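Local coordinates for SnoaL-like domain-containing protein (Kribbella flavida, PDB 4LMI), which is of unknown function but has a SnoaL-like domain of the NTF2 clan and is a putative ketosteroid isomerase, at residues N84-G88 / D89-V93. Sequence-based numbering, arbitrary orientation.
Sequences NLTLG and DERLV
Leu85 and Leu92 form an antiparallel hydrogen-bonded pair, with Leu85 N to Leu92 O at 2.8 Å and Leu92 N to Leu85 O at 2.7 Å, and Leu87 and Glu90, next to the turn, exchange a second such pair of bonds. Of these last two, Leu87 N reaches Glu90 O at 2.9 Å almost straight off the carbonyl, whereas Glu90 N sits well above the plane of the Leu87 carbonyl, 3.1 Å from Leu87 O. Gly88 and Asp89 fill the corners of this type II' turn, and Gly88, at phi 70°, adopts the positive value that glycine accepts readily. The result is a beta hairpin with a two-residue loop (2:2) linking strands 78-87 and 90-101, neighbours in the curved sheet of the NTF2-like fold. On the face bearing the leucines, Leu85 and Leu92 lie side by side, CB to CB 4.0 Å. In one of its two conformers, Leu92 carries CG beside its backbone N (chi1 -88°) and has CD1 on the side of the turn, 3.5 Å from Leu87 CB and 3.6 Å from Leu87 CD2; given the second conformer, the closeness of this approach is doubtful. Trp65 of strand 65-75 packs against both Leu85 and Leu87. On the other face, which also carries Thr86 and Arg91, Asn84 OD1 lies beside Val93 CG2 at 3.6 Å; the Asn84 amide is hydrogen-bonded to Leu133 O and Arg135 N, while Val93 also packs on Phe111 of the second subunit.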
ATOM      1  N   ASN B  84       8.766  -5.624   4.758  1.00 27.61           N
ATOM      2  CA  ASN B  84       8.638  -6.950   5.339  1.00 30.93           C
ATOM      3  C   ASN B  84       8.827  -6.841   6.839  1.00 31.71           C
ATOM      4  O   ASN B  84       9.848  -6.352   7.311  1.00 34.27           O
ATOM      5  CB  ASN B  84       9.636  -7.937   4.727  1.00 31.96           C
ATOM      6  CG  ASN B  84       9.211  -8.418   3.351  1.00 35.04           C
ATOM      7  OD1 ASN B  84       8.031  -8.344   2.981  1.00 38.74           O
ATOM      8  ND2 ASN B  84      10.169  -8.917   2.585  1.00 37.22           N
ATOM      9  N   LEU B  85       7.816  -7.274   7.581  1.00 35.81           N
ATOM     10  CA  LEU B  85       7.853  -7.238   9.030  1.00 36.46           C
ATOM     11  C   LEU B  85       7.927  -8.651   9.593  1.00 40.54           C
ATOM     12  O   LEU B  85       7.169  -9.531   9.182  1.00 46.13           O
ATOM     13  CB  LEU B  85       6.611  -6.528   9.574  1.00 39.09           C
ATOM     14  CG  LEU B  85       6.442  -6.425  11.093  1.00 40.37           C
ATOM     15  CD1 LEU B  85       7.439  -5.455  11.704  1.00 43.39           C
ATOM     16  CD2 LEU B  85       5.024  -6.019  11.454  1.00 46.39           C
ATOM     17  N   THR B  86       8.861  -8.856  10.516  1.00 40.48           N
ATOM     18  CA  THR B  86       8.868 -10.032  11.364  1.00 41.98           C
ATOM     19  C   THR B  86       8.340  -9.545  12.703  1.00 51.04           C
ATOM     20  O   THR B  86       9.005  -8.776  13.398  1.00 54.25           O
ATOM     21  CB  THR B  86      10.282 -10.629  11.506  1.00 47.78           C
ATOM     22  OG1 THR B  86      10.836 -10.856  10.202  1.00 52.93           O
ATOM     23  CG2 THR B  86      10.238 -11.947  12.259  1.00 54.69           C
ATOM     24  N   LEU B  87       7.117  -9.959  13.028  1.00 55.24           N
ATOM     25  CA  LEU B  87       6.451  -9.555  14.261  1.00 53.29           C
ATOM     26  C   LEU B  87       6.304 -10.777  15.150  1.00 57.72           C
ATOM     27  O   LEU B  87       5.365 -11.567  14.987  1.00 54.25           O
ATOM     28  CB  LEU B  87       5.081  -8.932  13.956  1.00 51.98           C
ATOM     29  CG  LEU B  87       4.232  -8.349  15.094  1.00 54.13           C
ATOM     30  CD1 LEU B  87       4.806  -7.028  15.592  1.00 55.92           C
ATOM     31  CD2 LEU B  87       2.789  -8.163  14.645  1.00 47.49           C
ATOM     32  N   GLY B  88       7.244 -10.931  16.080  1.00 62.90           N
ATOM     33  CA  GLY B  88       7.332 -12.127  16.909  1.00 60.96           C
ATOM     34  C   GLY B  88       7.785 -13.299  16.064  1.00 62.77           C
ATOM     35  O   GLY B  88       8.947 -13.363  15.651  1.00 71.64           O
ATOM     36  N   ASP B  89       6.855 -14.217  15.807  0.50 60.49           N
ATOM     37  CA  ASP B  89       7.109 -15.396  14.982  0.50 57.47           C
ATOM     38  C   ASP B  89       6.431 -15.287  13.617  0.50 59.03           C
ATOM     39  O   ASP B  89       6.629 -16.140  12.748  0.50 58.25           O
ATOM     40  CB  ASP B  89       6.628 -16.661  15.701  0.50 54.15           C
ATOM     41  CG  ASP B  89       5.140 -16.629  16.006  0.50 45.38           C
ATOM     42  OD1 ASP B  89       4.521 -15.557  15.849  0.50 52.55           O
ATOM     43  OD2 ASP B  89       4.591 -17.677  16.407  0.50 45.58           O
ATOM     44  N   GLU B  90       5.636 -14.233  13.439  1.00 54.65           N
ATOM     45  CA  GLU B  90       4.850 -14.041  12.226  1.00 53.64           C
ATOM     46  C   GLU B  90       5.580 -13.201  11.180  1.00 52.65           C
ATOM     47  O   GLU B  90       6.214 -12.193  11.504  1.00 55.94           O
ATOM     48  CB  GLU B  90       3.500 -13.406  12.575  1.00 61.68           C
ATOM     49  CG  GLU B  90       2.512 -13.357  11.420  1.00 62.69           C
ATOM     50  CD  GLU B  90       1.112 -12.976  11.856  1.00 68.17           C
ATOM     51  OE1 GLU B  90       0.577 -13.612  12.790  1.00 75.88           O
ATOM     52  OE2 GLU B  90       0.541 -12.047  11.252  1.00 56.94           O
ATOM     53  N   ARG B  91       5.490 -13.641   9.927  1.00 45.11           N
ATOM     54  CA  ARG B  91       5.985 -12.879   8.784  1.00 45.41           C
ATOM     55  C   ARG B  91       4.812 -12.099   8.194  1.00 46.39           C
ATOM     56  O   ARG B  91       3.790 -12.682   7.799  1.00 46.03           O
ATOM     57  CB  ARG B  91       6.631 -13.806   7.749  1.00 48.41           C
ATOM     58  CG  ARG B  91       7.765 -14.660   8.308  1.00 53.24           C
ATOM     59  CD  ARG B  91       9.132 -14.067   8.011  1.00 63.81           C
ATOM     60  NE  ARG B  91       9.717 -14.647   6.801  1.00 71.94           N
ATOM     61  CZ  ARG B  91      10.845 -14.232   6.229  1.00 64.23           C
ATOM     62  NH1 ARG B  91      11.520 -13.223   6.731  1.00 67.02           N
ATOM     63  NH2 ARG B  91      11.285 -14.836   5.131  1.00 83.42           N
ATOM     64  N   LEU B  92       4.972 -10.780   8.151  0.50 46.73           N
ATOM     65  CA  LEU B  92       3.918  -9.849   7.768  0.50 45.30           C
ATOM     66  C   LEU B  92       4.422  -8.883   6.709  0.50 36.97           C
ATOM     67  O   LEU B  92       5.626  -8.746   6.507  0.50 36.47           O
ATOM     68  CB  LEU B  92       3.491  -9.037   8.990  0.50 49.78           C
ATOM     69  CG  LEU B  92       2.395  -9.589   9.890  0.50 49.93           C
ATOM     70  CD1 LEU B  92       2.843  -9.540  11.337  0.50 46.90           C
ATOM     71  CD2 LEU B  92       1.105  -8.810   9.687  0.50 51.51           C
ATOM     72  N   VAL B  93       3.489  -8.210   6.043  1.00 33.79           N
ATOM     73  CA  VAL B  93       3.830  -7.111   5.144  1.00 30.57           C
ATOM     74  C   VAL B  93       3.099  -5.857   5.615  1.00 28.79           C
ATOM     75  O   VAL B  93       1.938  -5.913   6.034  1.00 29.47           O
ATOM     76  CB  VAL B  93       3.516  -7.434   3.665  1.00 34.22           C
ATOM     77  CG1 VAL B  93       3.633  -6.194   2.786  1.00 37.08           C
ATOM     78  CG2 VAL B  93       4.449  -8.524   3.154  1.00 32.49           C
TER